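Local coordinates for protein polyphosphate kinase (Porphyromonas gingivalis, PDB 2O8R) that probably transfers the terminal phosphate of ATP, reversibly and with magnesium, to build long chains of polyphosphate, at residues T155-G160 and Y179-V184; V358-E363 and I458-T463; Y447-P450 and P455-I458. The protein carries 3 engineered substitutions. One frame throughout, in Å; residues are numbered along the deposited sequence.

Contact 1: T155-G160 and Y179-V184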
# COMPACT_ATOMS: atom_id res chain seq x y z
N THR A 155 -16.08 -24.56 -9.08
CA THR A 155 -15.29 -23.75 -8.14
C THR A 155 -13.97 -23.34 -8.76
O THR A 155 -13.45 -24.04 -9.63
CB THR A 155 -15.01 -24.45 -6.79
OG1 THR A 155 -14.61 -25.81 -7.02
CG2 THR A 155 -16.24 -24.43 -5.88
N PHE A 156 -13.43 -22.22 -8.29
CA PHE A 156 -12.15 -21.70 -8.76
C PHE A 156 -11.10 -21.91 -7.67
O PHE A 156 -11.42 -21.91 -6.48
CB PHE A 156 -12.29 -20.21 -9.05
CG PHE A 156 -11.16 -19.64 -9.84
CD1 PHE A 156 -11.13 -19.78 -11.22
CD2 PHE A 156 -10.13 -18.95 -9.21
CE1 PHE A 156 -10.08 -19.25 -11.97
CE2 PHE A 156 -9.08 -18.41 -9.95
CZ PHE A 156 -9.06 -18.56 -11.33
N ILE A 157 -9.86 -22.10 -8.08
CA ILE A 157 -8.73 -22.14 -7.15
C ILE A 157 -7.73 -21.07 -7.59
O ILE A 157 -7.06 -21.23 -8.61
CB ILE A 157 -8.07 -23.54 -7.12
CG1 ILE A 157 -9.05 -24.58 -6.62
CG2 ILE A 157 -6.82 -23.55 -6.25
CD1 ILE A 157 -8.50 -26.00 -6.60
N ARG A 158 -7.64 -19.99 -6.82
CA ARG A 158 -6.78 -18.85 -7.17
C ARG A 158 -5.29 -19.17 -7.07
O ARG A 158 -4.86 -20.03 -6.28
CB ARG A 158 -7.08 -17.65 -6.28
CG ARG A 158 -8.54 -17.25 -6.29
CD ARG A 158 -8.76 -16.08 -5.39
NE ARG A 158 -8.05 -14.88 -5.82
CZ ARG A 158 -7.98 -13.76 -5.10
NH1 ARG A 158 -8.56 -13.71 -3.91
NH2 ARG A 158 -7.31 -12.70 -5.55
N SER A 159 -4.51 -18.46 -7.87
CA SER A 159 -3.09 -18.69 -7.91
C SER A 159 -2.41 -17.94 -6.77
O SER A 159 -2.97 -16.97 -6.22
CB SER A 159 -2.50 -18.30 -9.27
OG SER A 159 -2.74 -16.94 -9.56
N GLY A 160 -1.23 -18.41 -6.40
CA GLY A 160 -0.42 -17.78 -5.36
C GLY A 160 -0.94 -18.00 -3.95
O GLY A 160 -0.32 -17.56 -2.99
N TYR A 179 -15.14 -35.09 -1.06
CA TYR A 179 -13.98 -34.22 -1.11
C TYR A 179 -14.36 -32.77 -0.91
O TYR A 179 -15.41 -32.33 -1.37
CB TYR A 179 -13.22 -34.40 -2.41
CG TYR A 179 -12.58 -35.75 -2.46
CD1 TYR A 179 -11.42 -36.01 -1.75
CD2 TYR A 179 -13.16 -36.78 -3.19
CE1 TYR A 179 -10.83 -37.25 -1.79
CE2 TYR A 179 -12.57 -38.03 -3.23
CZ TYR A 179 -11.41 -38.26 -2.52
OH TYR A 179 -10.81 -39.50 -2.54
N ALA A 180 -13.50 -32.03 -0.21
CA ALA A 180 -13.78 -30.63 0.06
C ALA A 180 -12.55 -29.75 -0.13
O ALA A 180 -11.40 -30.19 -0.03
CB ALA A 180 -14.35 -30.46 1.43
N LEU A 181 -12.82 -28.49 -0.41
CA LEU A 181 -11.78 -27.53 -0.63
C LEU A 181 -11.96 -26.46 0.41
O LEU A 181 -13.07 -25.93 0.54
CB LEU A 181 -11.93 -26.91 -2.01
CG LEU A 181 -10.82 -26.00 -2.55
CD1 LEU A 181 -9.58 -26.81 -2.87
CD2 LEU A 181 -11.32 -25.31 -3.79
N LEU A 182 -10.91 -26.14 1.15
CA LEU A 182 -10.95 -24.87 1.89
C LEU A 182 -9.74 -23.93 1.79
O LEU A 182 -8.64 -24.32 1.35
CB LEU A 182 -11.47 -25.04 3.33
CG LEU A 182 -10.93 -26.11 4.25
CD1 LEU A 182 -9.63 -25.65 4.85
CD2 LEU A 182 -11.94 -26.36 5.33
N ASN A 183 -10.00 -22.68 2.17
CA ASN A 183 -9.05 -21.60 1.99
C ASN A 183 -8.17 -21.45 3.20
O ASN A 183 -8.60 -21.70 4.32
CB ASN A 183 -9.81 -20.29 1.76
CG ASN A 183 -10.96 -20.09 2.74
OD1 ASN A 183 -11.66 -21.03 3.10
ND2 ASN A 183 -11.15 -18.86 3.17
N VAL A 184 -6.92 -21.06 2.98
CA VAL A 184 -6.10 -20.66 4.10
C VAL A 184 -5.99 -19.14 4.05
O VAL A 184 -5.28 -18.58 3.21
CB VAL A 184 -4.77 -21.45 4.17
CG1 VAL A 184 -4.99 -22.81 3.55
CG2 VAL A 184 -3.66 -20.74 3.46

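Contact 2: V358-E363 and I458-T463. With SO4 (sulfate ion), chain I.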
# COMPACT_ATOMS: atom_id res chain seq x y z
N VAL A 358 17.76 12.70 -4.62
CA VAL A 358 16.64 13.53 -4.18
C VAL A 358 17.07 14.88 -3.56
O VAL A 358 16.47 15.90 -3.84
CB VAL A 358 15.70 12.75 -3.24
CG1 VAL A 358 16.44 12.28 -2.00
CG2 VAL A 358 14.49 13.59 -2.85
N ARG A 359 18.13 14.86 -2.76
CA ARG A 359 18.81 16.06 -2.27
C ARG A 359 19.14 17.04 -3.40
O ARG A 359 18.88 18.25 -3.31
CB ARG A 359 20.12 15.66 -1.61
CG ARG A 359 20.31 16.19 -0.24
CD ARG A 359 20.42 15.04 0.71
NE ARG A 359 21.78 14.70 1.14
CZ ARG A 359 22.83 15.52 1.21
NH1 ARG A 359 23.99 15.05 1.63
NH2 ARG A 359 22.74 16.80 0.89
N LEU A 360 19.75 16.50 -4.46
CA LEU A 360 20.08 17.27 -5.64
C LEU A 360 18.81 17.82 -6.26
O LEU A 360 18.71 19.01 -6.54
CB LEU A 360 20.83 16.40 -6.65
CG LEU A 360 21.49 17.27 -7.72
CD1 LEU A 360 22.61 18.06 -7.07
CD2 LEU A 360 22.02 16.42 -8.84
N LEU A 361 17.84 16.94 -6.46
CA LEU A 361 16.54 17.36 -6.97
C LEU A 361 15.94 18.48 -6.14
O LEU A 361 15.38 19.42 -6.69
CB LEU A 361 15.57 16.18 -7.07
CG LEU A 361 15.84 15.27 -8.27
CD1 LEU A 361 14.94 14.05 -8.21
CD2 LEU A 361 15.64 16.02 -9.57
N MSE A 362 16.09 18.39 -4.82
CA MSE A 362 15.55 19.42 -3.93
C MSE A 362 16.31 20.74 -4.03
O MSE A 362 15.70 21.80 -3.99
CB MSE A 362 15.55 18.95 -2.48
CG MSE A 362 14.47 17.94 -2.18
SE MSE A 362 14.55 17.37 -0.31
CE MSE A 362 15.91 16.01 -0.36
N GLU A 363 17.64 20.66 -4.17
CA GLU A 363 18.42 21.87 -4.43
C GLU A 363 17.88 22.53 -5.66
O GLU A 363 17.47 23.69 -5.61
CB GLU A 363 19.92 21.56 -4.59
CG GLU A 363 20.64 21.52 -3.26
CD GLU A 363 22.15 21.49 -3.35
OE1 GLU A 363 22.72 21.68 -4.45
OE2 GLU A 363 22.78 21.27 -2.29
N ILE A 458 23.45 19.35 -15.20
CA ILE A 458 23.88 18.12 -14.54
C ILE A 458 23.15 16.92 -15.14
O ILE A 458 21.93 16.91 -15.25
CB ILE A 458 23.60 18.16 -13.02
CG1 ILE A 458 24.34 19.30 -12.35
CG2 ILE A 458 24.03 16.88 -12.39
CD1 ILE A 458 23.92 19.56 -10.90
N ALA A 459 23.91 15.91 -15.52
CA ALA A 459 23.33 14.66 -15.95
C ALA A 459 23.60 13.61 -14.88
O ALA A 459 24.72 13.50 -14.38
CB ALA A 459 23.91 14.22 -17.30
N LEU A 460 22.56 12.86 -14.54
CA LEU A 460 22.68 11.70 -13.66
C LEU A 460 22.39 10.46 -14.48
O LEU A 460 21.33 10.39 -15.11
CB LEU A 460 21.66 11.80 -12.53
CG LEU A 460 21.98 12.52 -11.23
CD1 LEU A 460 22.77 13.78 -11.45
CD2 LEU A 460 20.69 12.83 -10.49
N LEU A 461 23.33 9.51 -14.51
CA LEU A 461 23.19 8.24 -15.26
C LEU A 461 23.49 7.05 -14.39
O LEU A 461 24.38 7.10 -13.55
CB LEU A 461 24.11 8.19 -16.46
CG LEU A 461 23.77 9.21 -17.53
CD1 LEU A 461 24.62 10.48 -17.35
CD2 LEU A 461 23.99 8.58 -18.88
N SER A 462 22.77 5.95 -14.62
CA SER A 462 22.73 4.90 -13.62
C SER A 462 22.48 3.50 -14.16
O SER A 462 21.83 3.33 -15.20
CB SER A 462 21.63 5.21 -12.62
OG SER A 462 21.69 4.29 -11.55
N THR A 463 22.96 2.51 -13.42
CA THR A 463 22.76 1.10 -13.78
C THR A 463 21.41 0.57 -13.30
O THR A 463 20.97 -0.47 -13.77
CB THR A 463 23.87 0.22 -13.22
OG1 THR A 463 23.85 0.27 -11.78
CG2 THR A 463 25.21 0.71 -13.70
S SO4 I . 21.85 12.34 4.19
O1 SO4 I . 22.58 13.26 5.07
O2 SO4 I . 22.52 11.04 4.17
O3 SO4 I . 20.49 12.16 4.69
O4 SO4 I . 21.82 12.90 2.85

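Contact 3: Y447-P450 and P455-I458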
# COMPACT_ATOMS: atom_id res chain seq x y z
N TYR A 447 20.32 24.31 -16.68
CA TYR A 447 20.43 25.69 -16.25
C TYR A 447 19.88 26.62 -17.32
O TYR A 447 19.85 26.26 -18.50
CB TYR A 447 21.88 26.03 -16.00
CG TYR A 447 22.45 25.36 -14.77
CD1 TYR A 447 21.81 25.44 -13.54
CD2 TYR A 447 23.66 24.68 -14.83
CE1 TYR A 447 22.34 24.84 -12.42
CE2 TYR A 447 24.20 24.08 -13.71
CZ TYR A 447 23.54 24.15 -12.51
OH TYR A 447 24.10 23.54 -11.41
N HIS A 448 19.44 27.81 -16.90
CA HIS A 448 19.12 28.88 -17.83
C HIS A 448 20.41 29.28 -18.55
O HIS A 448 21.44 29.51 -17.90
CB HIS A 448 18.55 30.10 -17.11
CG HIS A 448 17.13 29.94 -16.66
ND1 HIS A 448 16.77 29.98 -15.33
CD2 HIS A 448 15.99 29.76 -17.36
CE1 HIS A 448 15.46 29.83 -15.23
NE2 HIS A 448 14.96 29.69 -16.45
N THR A 449 20.35 29.32 -19.87
CA THR A 449 21.49 29.69 -20.71
C THR A 449 20.97 30.58 -21.83
O THR A 449 19.82 30.43 -22.23
CB THR A 449 22.16 28.45 -21.34
OG1 THR A 449 21.17 27.65 -22.00
CG2 THR A 449 22.87 27.61 -20.27
N PRO A 450 21.80 31.53 -22.32
CA PRO A 450 21.52 32.47 -23.41
C PRO A 450 20.41 32.13 -24.44
O PRO A 450 19.25 32.50 -24.21
CB PRO A 450 22.89 32.59 -24.08
CG PRO A 450 23.87 32.47 -22.92
CD PRO A 450 23.15 31.77 -21.77
N PRO A 455 23.52 23.86 -23.81
CA PRO A 455 22.82 23.62 -22.55
C PRO A 455 23.84 23.35 -21.47
O PRO A 455 24.85 22.69 -21.71
CB PRO A 455 22.00 22.36 -22.84
CG PRO A 455 22.61 21.75 -24.04
CD PRO A 455 23.15 22.88 -24.84
N GLN A 456 23.60 23.90 -20.28
CA GLN A 456 24.52 23.70 -19.17
C GLN A 456 23.72 23.04 -18.06
O GLN A 456 22.51 23.26 -17.93
CB GLN A 456 25.05 25.06 -18.72
CG GLN A 456 26.49 25.07 -18.24
CD GLN A 456 27.06 26.49 -18.21
OE1 GLN A 456 27.13 27.15 -19.25
NE2 GLN A 456 27.46 26.95 -17.03
N GLY A 457 24.38 22.19 -17.28
CA GLY A 457 23.68 21.51 -16.20
C GLY A 457 24.31 20.24 -15.68
O GLY A 457 25.53 20.08 -15.69
N ILE A 458 23.45 19.35 -15.20
CA ILE A 458 23.88 18.12 -14.54
C ILE A 458 23.15 16.92 -15.14
O ILE A 458 21.93 16.91 -15.25
CB ILE A 458 23.60 18.16 -13.02
CG1 ILE A 458 24.34 19.30 -12.35
CG2 ILE A 458 24.03 16.88 -12.39
CD1 ILE A 458 23.92 19.56 -10.90

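Contact 1: T155-G160 and Y179-V184
On one face of the mixed beta sheet of the polyphosphate kinase middle domain, Ile157 of a connecting loop lies against Leu181 of strand 178-183. The closest approach is from Ile157 CG1 to Leu181 CD2, 3.7 Å, and further out Ile157 CD1 sits about 4.0 Å from Leu181 CD1. The leucine holds its CG opposite the backbone N (chi1 -171°), which carries its forked end off the strand toward the loop, while the isoleucine comes to it at a slant with its CG1-CD1 arm stretched out. Between them the two segments bury 116 Å², mostly through the apolar Ile157-Leu181 pair. Segment 155-160 belongs to the connection from strand 146-147 to strand 163-169, and strand 178-183 lies between those two in the sheet, so the loop passes over the strand that separates its own ends. Ile232 on strand 225-235 touches both Ile157 and Leu181, and Ile283 of helix 277-283 adds to the cover of Ile157. Branched aliphatic groups suit this buried place because they fill it without leaving polar atoms to satisfy. Phe156 points its CB away from the strand, and its side chain packs on Pro141 of the second subunit.

Contact 2: V358-E363 and I458-T463
The flat guanidinium of Arg359 has a sulfate ion, probably from the crystallisation liquor, at its edge and near its plane, while the next residue, Leu360, turns to meet Leu460 and Ile458. The arginine chain bends at chi2 and chi3 and presents NE to sulfate O4; the N-H...O angle is only 134° and the modelled separation is too short to trust in detail. NH1 of the same group forms a salt bridge with Glu331, as suits a partly exposed arginine; the sulfate is at most a second, doubtfully modelled partner.

The contact with the strand is wholly apolar. Leu360 swings CG opposite its backbone N (chi1 -165°), and its CD2 meets two neighbouring strand methyls, tip to tip: 3.8 Å to Leu460 CD1 and 4.1 Å to Ile458 CG2. Ile458 and Leu460 are two apart on the strand and so face the helix together, whereas Ala459 between them points away. Leu336 and Met337 of helix 336-342 also touch Leu360. This is helix-on-sheet packing in the first phospholipase D-like C-terminal domain: helix 355-365 forms the beta-alpha-beta crossover from strand 345-349 to the parallel strand 370-377, passing over strand 457-462, one of the three strands that lie between them in the sheet.

Contact 3: Y447-P450 and P455-I458
Tyr447 and Gln456 are joined by a nearly straight backbone hydrogen bond, and round it lies the tight part of this contact. Tyr447 N donates to Gln456 O over 2.7 Å with an N-H...O angle of 175°. The tyrosine holds CG opposite its carbonyl carbon (chi1 -71°), which lays the ring obliquely along the partner backbone, with CD2 3.5 Å from Gly457 CA. Glycine belongs here because its backbone angles would press a CB against the preceding carbonyl oxygen; its bare CA also lets the ring lie close against it. Beyond the ring, the phenol OH comes to 4.0 Å from Ile458 CD1, and Met337 of helix 336-342 touches both of these side chains on the buried side.

Toward the turn the chains drift apart, from 5.3 Å between the CA atoms of Tyr447 and Gly457 to 6.5 Å between those of Thr449 and Pro455. What remains is side-chain contact at the solvent side: the methyl CG2 of Thr449 lies 3.7 Å from Gln456 CB, while the glutamine runs on in an extended chain whose residue is exposed to solvent. A long polar side chain suits this exposed position. His448, also exposed, directs its CB away from the partner segment, and Pro455 packs on His488 and Tyr491 of helix 484-497. The whole is the loop end of a beta hairpin, in which the pairing of antiparallel strands 442-447 and 457-462 goes on with backbone hydrogen bonding between Ile445 and Ile458.

Overall arrangement
From the N terminus, contact 1 comes first: it closes a short loop within the middle domain, bringing the connection before strand 163-169 onto strand 178-183. It is complete before contact 2 opens, and the two lie on opposite sides of the chain's centre, with centres about 48 Å apart and nearest atoms about 29 Å apart. Contact 2 closes a far longer span, tying helix 355-365 to strand 457-462 across most of the first C-terminal domain. Contact 3, a local hairpin closure, falls within that span and ends on the same strand; Ile458 serves both. Contacts 1 and 2 each also touch the second subunit.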